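Long-range contacts in pngf-ii (Elizabethkingia meningoseptica, PDB 4R4X), which probably removes N-linked glycans from glycoproteins by hydrolysing the amide bond that joins the sugar chain to its asparagine: residues 29-35 against 50-56; 115-121 against 131-135; 2-8 against 148-154; 62-66 against 176-180. One frame throughout, in Å; residues are numbered along the deposited sequence. Where two conformers were deposited one is given.

How the contacts relate
All four contacts lie in the N-terminal region of the chain, on the same side of its centre. Contact 1 holds Glu52, which binds a zinc ion together with Asp159. Contact 4 touches contact 1 through adjacent strands: Val50 O and Phe63 N are 2.9 Å apart, and the Phe63 side chain is about 6 Å from the zinc. Contacts 2 and 3 also meet, where Tyr8 OH lies 2.7 Å from Val135 O. Their centres are about 12 Å apart. Contact 1 packs lightly on contact 2 through Ser29, but does not touch contact 3. Contact 4 is remote from contacts 2 and 3, with centres about 29 Å and 27 Å away.

Contact 1: residues 29-35 against 50-56; sequences SDKTLLF and VNEINRK. With ZN (zinc ion), chain B.
Glu52 and Leu33 face each other as a non-hydrogen-bonded pair of two antiparallel strands, whose segments 31-35 and 50-54 run at 167°. The Glu52 side chain can be followed outward. Its CB lies beside Thr32 O, 3.7 Å away. CG is anti to the carbonyl carbon (chi1 -65°) and packs on Leu33 CD1 at 3.5 Å. Beyond CG the chain is extended, which carries the carboxylate clear of the strand. There both oxygens bind the zinc ion: OE1 at 2.3 Å and OE2 at 2.5 Å. The OE2 atom also rests against Leu33 CD1. That same methyl is pressed tightly on Val50 CG1, at 3.3 Å. Thr32 and Ile53 form a hydrogen-bonded pair through both backbone N-H groups, as do Leu34 and Asn51; the side chains of these four lie on the face away from Glu52. Beyond the paired residues Arg55 N donates to Asp30 O at 2.8 Å, from above the carbonyl plane. Ile53 CG2 lies over one face of the Arg55 guanidinium, toward its rim, and NH2 is hydrogen-bonded to Gln130 OE1. At the strand end, Asn54 OD1 accepts from Lys56 N at 2.9 Å in an Asx turn. Lys56 NZ makes a weak salt bridge to Asp30 OD1, 3.5 Å away. The arrangement is an antiparallel strand pair whose Glu52 supplies one carboxylate of a zinc site; Asp159, from outside the pair, supplies the other.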
loop_
_atom_site.group_PDB
_atom_site.type_symbol
_atom_site.label_atom_id
_atom_site.label_comp_id
_atom_site.label_asym_id
_atom_site.label_seq_id
_atom_site.Cartn_x
_atom_site.Cartn_y
_atom_site.Cartn_z
ATOM N N SER A 29 -9.520 35.972 28.306
ATOM C CA SER A 29 -10.718 35.409 28.935
ATOM C C SER A 29 -11.761 34.864 27.956
ATOM O O SER A 29 -12.658 34.155 28.386
ATOM C CB SER A 29 -11.362 36.420 29.884
ATOM O OG SER A 29 -11.810 37.557 29.170
ATOM N N ASP A 30 -11.653 35.185 26.665
ATOM C CA ASP A 30 -12.635 34.740 25.649
ATOM C C ASP A 30 -12.201 33.519 24.813
ATOM O O ASP A 30 -13.027 32.680 24.478
ATOM C CB ASP A 30 -12.938 35.873 24.659
ATOM C CG ASP A 30 -13.506 37.114 25.337
ATOM O OD1 ASP A 30 -14.514 36.978 26.055
ATOM O OD2 ASP A 30 -12.942 38.210 25.145
ATOM N N LYS A 31 -10.916 33.457 24.474
ATOM C CA LYS A 31 -10.371 32.477 23.525
ATOM C C LYS A 31 -8.959 32.082 23.928
ATOM O O LYS A 31 -8.206 32.930 24.405
ATOM C CB LYS A 31 -10.250 33.097 22.129
ATOM C CG LYS A 31 -11.542 33.525 21.471
ATOM C CD LYS A 31 -12.210 32.347 20.794
ATOM C CE LYS A 31 -13.696 32.571 20.618
ATOM N NZ LYS A 31 -14.173 31.536 19.664
ATOM N N THR A 32 -8.581 30.825 23.705
ATOM C CA THR A 32 -7.159 30.466 23.752
ATOM C C THR A 32 -6.732 29.637 22.549
ATOM O O THR A 32 -7.504 28.822 22.015
ATOM C CB THR A 32 -6.679 29.822 25.090
ATOM O OG1 THR A 32 -6.263 28.454 24.931
ATOM C CG2 THR A 32 -7.667 29.933 26.132
ATOM N N LEU A 33 -5.508 29.903 22.117
ATOM C CA LEU A 33 -4.907 29.283 20.948
ATOM C C LEU A 33 -3.681 28.507 21.412
ATOM O O LEU A 33 -2.889 29.027 22.186
ATOM C CB LEU A 33 -4.527 30.363 19.931
ATOM C CG LEU A 33 -3.631 29.886 18.790
ATOM C CD1 LEU A 33 -4.480 29.065 17.860
ATOM C CD2 LEU A 33 -2.984 31.063 18.065
ATOM N N LEU A 34 -3.564 27.249 20.987
ATOM C CA LEU A 34 -2.430 26.425 21.332
ATOM C C LEU A 34 -1.705 25.956 20.079
ATOM O O LEU A 34 -2.278 25.295 19.194
ATOM C CB LEU A 34 -2.866 25.241 22.206
ATOM C CG LEU A 34 -1.807 24.171 22.496
ATOM C CD1 LEU A 34 -0.603 24.730 23.254
ATOM C CD2 LEU A 34 -2.452 23.017 23.260
ATOM N N PHE A 35 -0.446 26.337 19.986
ATOM C CA PHE A 35 0.360 25.956 18.858
ATOM C C PHE A 35 1.832 25.882 19.269
ATOM O O PHE A 35 2.150 25.451 20.406
ATOM C CB PHE A 35 0.026 26.826 17.592
ATOM C CG PHE A 35 0.348 28.321 17.683
ATOM C CD1 PHE A 35 0.771 28.950 18.844
ATOM C CD2 PHE A 35 0.159 29.112 16.549
ATOM C CE1 PHE A 35 1.028 30.325 18.856
ATOM C CE2 PHE A 35 0.403 30.479 16.554
ATOM C CZ PHE A 35 0.861 31.090 17.716
ATOM N N VAL A 50 -3.385 22.846 15.160
ATOM C CA VAL A 50 -3.561 23.894 16.148
ATOM C C VAL A 50 -4.856 23.615 16.914
ATOM O O VAL A 50 -5.794 23.031 16.368
ATOM C CB VAL A 50 -3.621 25.248 15.377
ATOM C CG1 VAL A 50 -4.485 26.272 16.056
ATOM C CG2 VAL A 50 -2.216 25.763 15.108
ATOM N N ASN A 51 -4.920 24.050 18.171
ATOM C CA ASN A 51 -6.140 23.928 18.950
ATOM C C ASN A 51 -6.643 25.326 19.383
ATOM O O ASN A 51 -5.857 26.220 19.645
ATOM C CB ASN A 51 -5.819 23.013 20.132
ATOM C CG ASN A 51 -6.998 22.778 21.035
ATOM O OD1 ASN A 51 -7.731 21.796 20.873
ATOM N ND2 ASN A 51 -7.178 23.649 22.011
ATOM N N GLU A 52 -7.956 25.526 19.419
ATOM C CA GLU A 52 -8.528 26.760 19.942
ATOM C C GLU A 52 -9.717 26.426 20.811
ATOM O O GLU A 52 -10.511 25.544 20.478
ATOM C CB GLU A 52 -8.974 27.703 18.832
ATOM C CG GLU A 52 -7.835 28.231 17.974
ATOM C CD GLU A 52 -8.225 29.428 17.115
ATOM O OE1 GLU A 52 -9.434 29.651 16.897
ATOM O OE2 GLU A 52 -7.318 30.157 16.652
ATOM N N ILE A 53 -9.828 27.130 21.931
ATOM C CA ILE A 53 -10.903 26.925 22.876
ATOM C C ILE A 53 -11.679 28.209 22.985
ATOM O O ILE A 53 -11.086 29.250 23.201
ATOM C CB ILE A 53 -10.367 26.574 24.273
ATOM C CG1 ILE A 53 -9.566 25.278 24.185
ATOM C CG2 ILE A 53 -11.523 26.480 25.263
ATOM C CD1 ILE A 53 -9.060 24.735 25.502
ATOM N N ASN A 54 -12.997 28.104 22.835
ATOM C CA ASN A 54 -13.922 29.196 23.039
ATOM C C ASN A 54 -14.311 29.153 24.504
ATOM O O ASN A 54 -14.920 28.191 24.946
ATOM C CB ASN A 54 -15.153 29.009 22.146
ATOM C CG ASN A 54 -16.184 30.112 22.337
ATOM O OD1 ASN A 54 -16.207 30.789 23.367
ATOM N ND2 ASN A 54 -17.037 30.297 21.339
ATOM N N ARG A 55 -13.897 30.156 25.264
ATOM C CA ARG A 55 -14.056 30.094 26.714
ATOM C C ARG A 55 -15.501 30.400 27.158
ATOM O O ARG A 55 -15.856 30.130 28.296
ATOM C CB ARG A 55 -13.070 31.038 27.394
ATOM C CG ARG A 55 -11.611 30.646 27.234
ATOM C CD ARG A 55 -11.265 29.349 27.969
ATOM N NE ARG A 55 -9.876 28.954 27.734
ATOM C CZ ARG A 55 -9.345 27.797 28.155
ATOM N NH1 ARG A 55 -10.053 26.929 28.878
ATOM N NH2 ARG A 55 -8.081 27.522 27.916
ATOM N N LYS A 56 -16.327 30.926 26.252
ATOM C CA LYS A 56 -17.754 31.193 26.557
ATOM C C LYS A 56 -18.541 29.892 26.720
ATOM O O LYS A 56 -19.396 29.777 27.588
ATOM C CB LYS A 56 -18.409 32.040 25.454
ATOM C CG LYS A 56 -18.309 33.557 25.599
ATOM C CD LYS A 56 -16.933 34.068 26.024
ATOM C CE LYS A 56 -16.882 34.336 27.531
ATOM N NZ LYS A 56 -15.505 34.368 28.103
HETATM ZN ZN ZN B . -9.166 31.862 16.547
#

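Contact 2: residues 115-121 against 131-135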
loop_
_atom_site.group_PDB
_atom_site.type_symbol
_atom_site.label_atom_id
_atom_site.label_comp_id
_atom_site.label_asym_id
_atom_site.label_seq_id
_atom_site.Cartn_x
_atom_site.Cartn_y
_atom_site.Cartn_z
ATOM N N TYR A 115 -1.111 24.593 37.978
ATOM C CA TYR A 115 -1.864 25.666 37.322
ATOM C C TYR A 115 -2.057 26.856 38.235
ATOM O O TYR A 115 -2.147 26.706 39.462
ATOM C CB TYR A 115 -3.225 25.158 36.852
ATOM C CG TYR A 115 -4.136 24.676 37.986
ATOM C CD1 TYR A 115 -4.050 23.372 38.470
ATOM C CD2 TYR A 115 -5.047 25.542 38.607
ATOM C CE1 TYR A 115 -4.862 22.932 39.507
ATOM C CE2 TYR A 115 -5.862 25.110 39.645
ATOM C CZ TYR A 115 -5.771 23.809 40.091
ATOM O OH TYR A 115 -6.578 23.367 41.122
ATOM N N THR A 116 -2.138 28.038 37.629
ATOM C CA THR A 116 -2.458 29.257 38.351
ATOM C C THR A 116 -3.789 29.857 37.933
ATOM O O THR A 116 -4.204 29.751 36.771
ATOM C CB THR A 116 -1.381 30.358 38.154
ATOM O OG1 THR A 116 -1.695 31.490 38.974
ATOM C CG2 THR A 116 -1.306 30.814 36.720
ATOM N N ASN A 117 -4.442 30.533 38.880
ATOM C CA ASN A 117 -5.586 31.364 38.533
ATOM C C ASN A 117 -5.337 32.839 38.767
ATOM O O ASN A 117 -6.263 33.645 38.699
ATOM C CB ASN A 117 -6.829 30.869 39.244
ATOM C CG ASN A 117 -7.427 29.660 38.538
ATOM O OD1 ASN A 117 -7.890 29.763 37.406
ATOM N ND2 ASN A 117 -7.373 28.529 39.172
ATOM N N ASP A 118 -4.063 33.194 38.921
ATOM C CA ASP A 118 -3.654 34.567 39.219
ATOM C C ASP A 118 -4.077 35.565 38.128
ATOM O O ASP A 118 -4.355 36.730 38.419
ATOM C CB ASP A 118 -2.130 34.649 39.402
ATOM C CG ASP A 118 -1.628 34.050 40.751
ATOM O OD1 ASP A 118 -2.374 33.326 41.441
ATOM O OD2 ASP A 118 -0.443 34.291 41.086
ATOM N N LEU A 119 -4.096 35.121 36.876
ATOM C CA LEU A 119 -4.316 36.016 35.747
ATOM C C LEU A 119 -5.734 35.982 35.185
ATOM O O LEU A 119 -6.002 36.640 34.178
ATOM C CB LEU A 119 -3.328 35.696 34.612
ATOM C CG LEU A 119 -1.845 35.862 34.893
ATOM C CD1 LEU A 119 -1.000 35.282 33.771
ATOM C CD2 LEU A 119 -1.475 37.320 35.118
ATOM N N LYS A 120 -6.639 35.224 35.799
ATOM C CA LYS A 120 -8.037 35.150 35.328
ATOM C C LYS A 120 -8.106 34.806 33.824
ATOM O O LYS A 120 -8.927 35.351 33.069
ATOM C CB LYS A 120 -8.805 36.445 35.624
ATOM C CG LYS A 120 -8.840 36.829 37.102
ATOM C CD LYS A 120 -7.750 37.836 37.448
ATOM C CE LYS A 120 -7.540 37.975 38.954
ATOM N NZ LYS A 120 -8.747 38.524 39.644
ATOM N N VAL A 121 -7.201 33.916 33.411
ATOM C CA VAL A 121 -7.228 33.292 32.100
ATOM C C VAL A 121 -6.839 31.832 32.303
ATOM O O VAL A 121 -6.274 31.458 33.350
ATOM C CB VAL A 121 -6.278 33.934 31.082
ATOM C CG1 VAL A 121 -6.609 35.409 30.852
ATOM C CG2 VAL A 121 -4.821 33.738 31.476
ATOM N N ASP A 131 -9.416 23.465 31.768
ATOM C CA ASP A 131 -10.477 24.115 32.530
ATOM C C ASP A 131 -10.115 24.422 33.983
ATOM O O ASP A 131 -10.921 25.020 34.668
ATOM C CB ASP A 131 -11.773 23.322 32.488
ATOM C CG ASP A 131 -12.979 24.194 32.749
ATOM O OD1 ASP A 131 -13.030 25.344 32.247
ATOM O OD2 ASP A 131 -13.860 23.740 33.488
ATOM N N LEU A 132 -8.931 24.023 34.456
ATOM C CA LEU A 132 -8.549 24.263 35.873
ATOM C C LEU A 132 -8.018 25.664 36.129
ATOM O O LEU A 132 -8.168 26.213 37.225
ATOM C CB LEU A 132 -7.479 23.282 36.336
ATOM C CG LEU A 132 -7.836 21.788 36.354
ATOM C CD1 LEU A 132 -6.597 20.978 36.712
ATOM C CD2 LEU A 132 -8.976 21.496 37.316
ATOM N N GLY A 133 -7.356 26.221 35.118
ATOM C CA GLY A 133 -6.649 27.470 35.240
ATOM C C GLY A 133 -5.658 27.557 34.099
ATOM O O GLY A 133 -5.860 26.942 33.048
ATOM N N LEU A 134 -4.613 28.352 34.293
ATOM C CA LEU A 134 -3.493 28.429 33.358
ATOM C C LEU A 134 -2.417 27.448 33.804
ATOM O O LEU A 134 -1.761 27.652 34.832
ATOM C CB LEU A 134 -2.949 29.859 33.287
ATOM C CG LEU A 134 -1.644 30.018 32.508
ATOM C CD1 LEU A 134 -1.786 29.571 31.046
ATOM C CD2 LEU A 134 -1.210 31.463 32.607
ATOM N N VAL A 135 -2.244 26.385 33.027
ATOM C CA VAL A 135 -1.297 25.332 33.345
ATOM C C VAL A 135 0.101 25.807 33.010
ATOM O O VAL A 135 0.392 26.108 31.854
ATOM C CB VAL A 135 -1.621 24.031 32.582
ATOM C CG1 VAL A 135 -0.565 22.970 32.828
ATOM C CG2 VAL A 135 -2.997 23.507 32.985
#
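Leu132 CB sits almost exactly over the centre of the Tyr115 ring, 3.8 Å from the centroid and only 4° off the ring normal. This is a CH-pi contact over the face of the ring. Tyr115 CG stands between the backbone N and the carbonyl carbon (chi1 62°), and this turns the ring over Leu132. The two side chains cross at about a right angle, and Leu132 CD1 reaches Tyr115 CE1 at 3.8 Å. Asn117 ND2 lies at the edge of the same ring, in its plane. It donates to Leu132 O at 3.1 Å, with the oxygen in the amide plane and the donor in the carbonyl plane. Gly133 follows, its backbone in an extended form (phi 161°) seldom taken by other residues. Next to it, Thr116 and Leu134 make a hydrogen-bonded pair, with Thr116 N to Leu134 O at 2.8 Å and Leu134 N to Thr116 O at 2.9 Å. Their side chains lie side by side. The Leu134 CD2 methyl goes on to meet Leu119 CD1 at 4.0 Å. Thr116 OG1 accepts from Asp118 N at 2.9 Å in an ST turn, and is also hydrogen-bonded to Asn98 O. The chain then makes a type I turn from Asn117 to Lys120. This is the loop end of a beta hairpin, strands 109-116 and 134-140, with a long connection.

Contact 3: residues 2-8 against 148-154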
loop_
_atom_site.group_PDB
_atom_site.type_symbol
_atom_site.label_atom_id
_atom_site.label_comp_id
_atom_site.label_asym_id
_atom_site.label_seq_id
_atom_site.Cartn_x
_atom_site.Cartn_y
_atom_site.Cartn_z
ATOM N N GLN A 2 -7.170 41.196 28.877
ATOM C CA GLN A 2 -5.762 41.141 28.532
ATOM C C GLN A 2 -5.410 39.771 27.950
ATOM O O GLN A 2 -5.859 38.727 28.459
ATOM C CB GLN A 2 -4.897 41.408 29.759
ATOM C CG GLN A 2 -3.396 41.288 29.524
ATOM C CD GLN A 2 -2.830 42.441 28.717
ATOM O OE1 GLN A 2 -3.004 43.589 29.096
ATOM N NE2 GLN A 2 -2.131 42.139 27.607
ATOM N N THR A 3 -4.609 39.806 26.891
ATOM C CA THR A 3 -4.082 38.612 26.254
ATOM C C THR A 3 -2.668 38.318 26.710
ATOM O O THR A 3 -1.828 39.229 26.787
ATOM C CB THR A 3 -4.110 38.779 24.725
ATOM O OG1 THR A 3 -5.465 38.914 24.326
ATOM C CG2 THR A 3 -3.496 37.581 24.012
ATOM N N TYR A 4 -2.386 37.038 26.971
ATOM C CA TYR A 4 -1.043 36.615 27.369
ATOM C C TYR A 4 -0.496 35.547 26.442
ATOM O O TYR A 4 -1.232 34.734 25.922
ATOM C CB TYR A 4 -1.038 36.044 28.786
ATOM C CG TYR A 4 -1.506 37.010 29.832
ATOM C CD1 TYR A 4 -2.844 37.101 30.139
ATOM C CD2 TYR A 4 -0.607 37.827 30.513
ATOM C CE1 TYR A 4 -3.298 37.987 31.095
ATOM C CE2 TYR A 4 -1.052 38.725 31.479
ATOM C CZ TYR A 4 -2.398 38.794 31.760
ATOM O OH TYR A 4 -2.896 39.667 32.696
ATOM N N GLU A 5 0.816 35.535 26.291
ATOM C CA GLU A 5 1.514 34.532 25.514
ATOM C C GLU A 5 2.430 33.780 26.442
ATOM O O GLU A 5 3.290 34.390 27.074
ATOM C CB GLU A 5 2.331 35.221 24.432
ATOM C CG GLU A 5 3.250 34.313 23.645
ATOM C CD GLU A 5 3.524 34.868 22.248
ATOM O OE1 GLU A 5 2.952 35.938 21.906
ATOM O OE2 GLU A 5 4.297 34.247 21.498
ATOM N N ILE A 6 2.234 32.471 26.548
ATOM C CA ILE A 6 3.063 31.630 27.392
ATOM C C ILE A 6 3.879 30.670 26.555
ATOM O O ILE A 6 3.338 29.972 25.680
ATOM C CB ILE A 6 2.209 30.812 28.386
ATOM C CG1 ILE A 6 1.286 31.746 29.194
ATOM C CG2 ILE A 6 3.128 30.004 29.305
ATOM C CD1 ILE A 6 -0.067 31.998 28.560
ATOM N N THR A 7 5.182 30.646 26.811
ATOM C CA THR A 7 6.110 29.852 26.067
ATOM C C THR A 7 6.664 28.772 26.954
ATOM O O THR A 7 7.013 29.036 28.093
ATOM C CB THR A 7 7.279 30.717 25.560
ATOM O OG1 THR A 7 6.733 31.819 24.820
ATOM C CG2 THR A 7 8.222 29.878 24.690
ATOM N N TYR A 8 6.725 27.557 26.430
ATOM C CA TYR A 8 7.053 26.385 27.240
ATOM C C TYR A 8 8.326 25.703 26.787
ATOM O O TYR A 8 8.755 25.841 25.635
ATOM C CB TYR A 8 5.926 25.350 27.183
ATOM C CG TYR A 8 4.616 25.812 27.779
ATOM C CD1 TYR A 8 3.672 26.450 27.000
ATOM C CD2 TYR A 8 4.318 25.593 29.118
ATOM C CE1 TYR A 8 2.459 26.872 27.532
ATOM C CE2 TYR A 8 3.114 26.019 29.668
ATOM C CZ TYR A 8 2.183 26.648 28.876
ATOM O OH TYR A 8 0.976 27.076 29.400
ATOM N N ALA A 148 6.545 26.284 31.669
ATOM C CA ALA A 148 6.593 27.653 31.139
ATOM C C ALA A 148 7.940 28.319 31.467
ATOM O O ALA A 148 8.466 28.133 32.566
ATOM C CB ALA A 148 5.447 28.465 31.713
ATOM N N THR A 149 8.502 29.042 30.496
ATOM C CA THR A 149 9.723 29.835 30.671
ATOM C C THR A 149 9.429 31.340 30.619
ATOM O O THR A 149 10.217 32.134 31.104
ATOM C CB THR A 149 10.754 29.501 29.578
ATOM O OG1 THR A 149 10.096 29.465 28.321
ATOM C CG2 THR A 149 11.371 28.154 29.826
ATOM N N SER A 150 8.301 31.738 30.035
ATOM C CA SER A 150 7.888 33.136 30.076
ATOM C C SER A 150 6.390 33.259 29.926
ATOM O O SER A 150 5.768 32.437 29.258
ATOM C CB SER A 150 8.592 33.963 28.988
ATOM O OG SER A 150 8.349 33.417 27.716
ATOM N N VAL A 151 5.842 34.279 30.570
ATOM C CA VAL A 151 4.459 34.683 30.447
ATOM C C VAL A 151 4.497 36.186 30.156
ATOM O O VAL A 151 4.949 36.955 31.003
ATOM C CB VAL A 151 3.664 34.412 31.749
ATOM C CG1 VAL A 151 2.233 34.915 31.619
ATOM C CG2 VAL A 151 3.693 32.925 32.083
ATOM N N LYS A 152 4.045 36.596 28.969
ATOM C CA LYS A 152 4.088 38.011 28.562
ATOM C C LYS A 152 2.730 38.505 28.103
ATOM O O LYS A 152 1.991 37.764 27.456
ATOM C CB LYS A 152 5.039 38.234 27.389
ATOM C CG LYS A 152 6.311 37.422 27.350
ATOM C CD LYS A 152 7.007 37.727 26.022
ATOM C CE LYS A 152 8.179 36.793 25.728
ATOM N NZ LYS A 152 9.411 37.234 26.440
ATOM N N LYS A 153 2.436 39.770 28.408
ATOM C CA LYS A 153 1.264 40.468 27.901
ATOM C C LYS A 153 1.445 40.837 26.434
ATOM O O LYS A 153 2.516 41.284 26.048
ATOM C CB LYS A 153 1.048 41.774 28.682
ATOM C CG LYS A 153 0.645 41.561 30.124
ATOM C CD LYS A 153 0.335 42.867 30.843
ATOM C CE LYS A 153 0.393 42.639 32.344
ATOM N NZ LYS A 153 -0.268 43.721 33.113
ATOM N N ILE A 154 0.389 40.683 25.632
ATOM C CA ILE A 154 0.418 41.131 24.241
ATOM C C ILE A 154 -0.868 41.845 23.884
ATOM O O ILE A 154 -1.872 41.727 24.591
ATOM C CB ILE A 154 0.698 39.979 23.244
ATOM C CG1 ILE A 154 -0.414 38.927 23.272
ATOM C CG2 ILE A 154 2.038 39.326 23.561
ATOM C CD1 ILE A 154 -0.273 37.848 22.215
HETATM O O HOH W 1 -4.382 42.100 25.069
HETATM O O HOH W 2 5.849 33.979 26.301
#
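Segments 2-8 and 148-154 pair as antiparallel strands, at 149° over 3-8 and 150-154, with Glu5 and Lys152 joined by both backbone bonds. Ile6 and Val151 lie side by side, with Ile6 CG1 and Val151 CG2 3.9 Å apart. Ile6 CG2 also meets Ala148 CB at 3.7 Å. Leu134 of strand 134-140 packs on Ile6 and Tyr8. A classic beta bulge interrupts the register: Thr149 and Ser150 both face Thr7. Thr7 O accepts from Thr149 N at 2.8 Å, and Thr7 N gives to Ser150 O at 3.1 Å. A water joins Glu5 O, Thr7 OG1 and Ser150 OG beside the bulge. Near the chain start, Thr3 O accepts from Ile154 N at 2.9 Å and from Gln2 NE2 at 3.0 Å, from opposite faces of its carbonyl plane. Ile154 CG1, between its backbone N and carbonyl carbon (chi1 63°), is pressed on Thr3 CG2 at 3.4 Å. Tyr4 and Lys153 lie side by side, Tyr4 CE2 3.6 Å from Lys153 CG, while Glu5 forms a salt bridge with Lys40.

Contact 4: residues 62-66 against 176-180; sequences QFAFL and YKDMI
Tyr176 and Gln62 come together at one carboxylate oxygen, Glu49 OE1, which is hydrogen-bonded to both Tyr176 OH and Gln62 NE2. Between the two segments themselves no hydrogen bond forms. The phenol tip lies against the strand instead: Tyr176 OH is 3.1 Å from Gln62 CG and 3.3 Å from Phe63 C, which sits at the ring edge, near its plane. The Gln62 amide and the Tyr176 ring stand 89° apart, and the two side chains cross at about a right angle. With chi1 at 175° the Tyr176 ring is swung away from its own backbone N and extends toward the strand. Ala64 CB touches both Tyr176 CE1, at 3.7 Å, and Ile180 CG1, at 3.6 Å. Ile180 CG1 then meets Leu66 CD2 at 4.2 Å. The strand segment 62-65 and the helix segment 176-180 run at 20°, with axes 9.6 Å apart at closest. On the far side of the strand, Phe63 points away from the helix and stacks edge-to-face with Phe163. The helix is thus laid on the strand by apolar carbons, with the polar ends gathered at Glu49. Two polar partners at one carboxylate oxygen would probably favour the charged form of Glu49, and the bond to Glu49 OE1 probably helps to fix where each of the two polar groups points.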
loop_
_atom_site.group_PDB
_atom_site.type_symbol
_atom_site.label_atom_id
_atom_site.label_comp_id
_atom_site.label_asym_id
_atom_site.label_seq_id
_atom_site.Cartn_x
_atom_site.Cartn_y
_atom_site.Cartn_z
ATOM N N GLN A 62 -10.187 21.667 16.977
ATOM C CA GLN A 62 -8.919 21.182 16.519
ATOM C C GLN A 62 -8.852 21.416 15.014
ATOM O O GLN A 62 -9.762 21.031 14.292
ATOM C CB GLN A 62 -8.801 19.691 16.835
ATOM C CG GLN A 62 -7.392 19.164 16.739
ATOM C CD GLN A 62 -6.492 19.603 17.881
ATOM O OE1 GLN A 62 -6.945 19.977 18.967
ATOM N NE2 GLN A 62 -5.197 19.528 17.645
ATOM N N PHE A 63 -7.766 22.015 14.558
ATOM C CA PHE A 63 -7.576 22.368 13.154
ATOM C C PHE A 63 -6.354 21.642 12.634
ATOM O O PHE A 63 -5.316 21.668 13.279
ATOM C CB PHE A 63 -7.292 23.869 13.005
ATOM C CG PHE A 63 -8.376 24.755 13.523
ATOM C CD1 PHE A 63 -8.400 25.130 14.852
ATOM C CD2 PHE A 63 -9.372 25.232 12.675
ATOM C CE1 PHE A 63 -9.407 25.971 15.327
ATOM C CE2 PHE A 63 -10.379 26.061 13.148
ATOM C CZ PHE A 63 -10.396 26.435 14.480
ATOM N N ALA A 64 -6.465 21.077 11.442
ATOM C CA ALA A 64 -5.356 20.421 10.775
ATOM C C ALA A 64 -5.070 21.120 9.451
ATOM O O ALA A 64 -5.955 21.249 8.616
ATOM C CB ALA A 64 -5.670 18.940 10.545
ATOM N N PHE A 65 -3.825 21.547 9.280
ATOM C CA PHE A 65 -3.396 22.238 8.080
ATOM C C PHE A 65 -2.790 21.156 7.192
ATOM O O PHE A 65 -1.775 20.604 7.532
ATOM C CB PHE A 65 -2.360 23.307 8.429
ATOM C CG PHE A 65 -2.922 24.465 9.221
ATOM C CD1 PHE A 65 -3.506 24.268 10.466
ATOM C CD2 PHE A 65 -2.847 25.760 8.719
ATOM C CE1 PHE A 65 -4.023 25.337 11.194
ATOM C CE2 PHE A 65 -3.362 26.832 9.446
ATOM C CZ PHE A 65 -3.952 26.615 10.685
ATOM N N LEU A 66 -3.450 20.835 6.096
ATOM C CA LEU A 66 -3.098 19.627 5.329
ATOM C C LEU A 66 -2.146 19.941 4.217
ATOM O O LEU A 66 -1.261 19.129 3.874
ATOM C CB LEU A 66 -4.351 18.984 4.755
ATOM C CG LEU A 66 -5.398 18.610 5.801
ATOM C CD1 LEU A 66 -6.534 17.896 5.108
ATOM C CD2 LEU A 66 -4.792 17.747 6.891
ATOM N N TYR A 176 -11.698 13.536 10.250
ATOM C CA TYR A 176 -10.619 14.480 10.540
ATOM C C TYR A 176 -9.253 13.742 10.570
ATOM O O TYR A 176 -8.305 14.118 9.864
ATOM C CB TYR A 176 -10.929 15.178 11.871
ATOM C CG TYR A 176 -9.854 16.097 12.370
ATOM C CD1 TYR A 176 -9.794 17.428 11.953
ATOM C CD2 TYR A 176 -8.929 15.659 13.301
ATOM C CE1 TYR A 176 -8.802 18.278 12.404
ATOM C CE2 TYR A 176 -7.947 16.505 13.772
ATOM C CZ TYR A 176 -7.896 17.808 13.317
ATOM O OH TYR A 176 -6.905 18.606 13.763
ATOM N N LYS A 177 -9.182 12.673 11.361
ATOM C CA LYS A 177 -7.936 11.915 11.520
ATOM C C LYS A 177 -7.537 11.244 10.219
ATOM O O LYS A 177 -6.350 11.194 9.870
ATOM C CB LYS A 177 -8.081 10.847 12.613
ATOM C CG LYS A 177 -8.295 11.397 14.018
ATOM C CD LYS A 177 -7.055 12.071 14.551
ATOM C CE LYS A 177 -7.210 12.419 16.021
ATOM N NZ LYS A 177 -5.898 12.825 16.548
ATOM N N ASP A 178 -8.535 10.712 9.523
ATOM C CA ASP A 178 -8.326 10.022 8.246
ATOM C C ASP A 178 -7.706 10.951 7.215
ATOM O O ASP A 178 -6.785 10.567 6.481
ATOM C CB ASP A 178 -9.662 9.478 7.717
ATOM C CG ASP A 178 -9.497 8.601 6.480
ATOM O OD1 ASP A 178 -8.900 7.500 6.582
ATOM O OD2 ASP A 178 -10.001 8.997 5.401
HETATM N N MSE A 179 -8.198 12.188 7.174
HETATM C CA MSE A 179 -7.688 13.168 6.208
HETATM C C MSE A 179 -6.276 13.576 6.546
HETATM O O MSE A 179 -5.441 13.744 5.641
HETATM C CB MSE A 179 -8.628 14.363 6.093
HETATM C CG MSE A 179 -9.897 13.874 5.393
HETATM SE SE MSE A 179 -11.193 15.339 5.228
HETATM C CE MSE A 179 -10.261 16.382 3.838
ATOM N N ILE A 180 -5.965 13.714 7.830
ATOM C CA ILE A 180 -4.573 13.953 8.241
ATOM C C ILE A 180 -3.679 12.798 7.749
ATOM O O ILE A 180 -2.611 13.030 7.133
ATOM C CB ILE A 180 -4.421 14.084 9.774
ATOM C CG1 ILE A 180 -5.084 15.364 10.289
ATOM C CG2 ILE A 180 -2.940 14.095 10.189
ATOM C CD1 ILE A 180 -5.140 15.446 11.797
#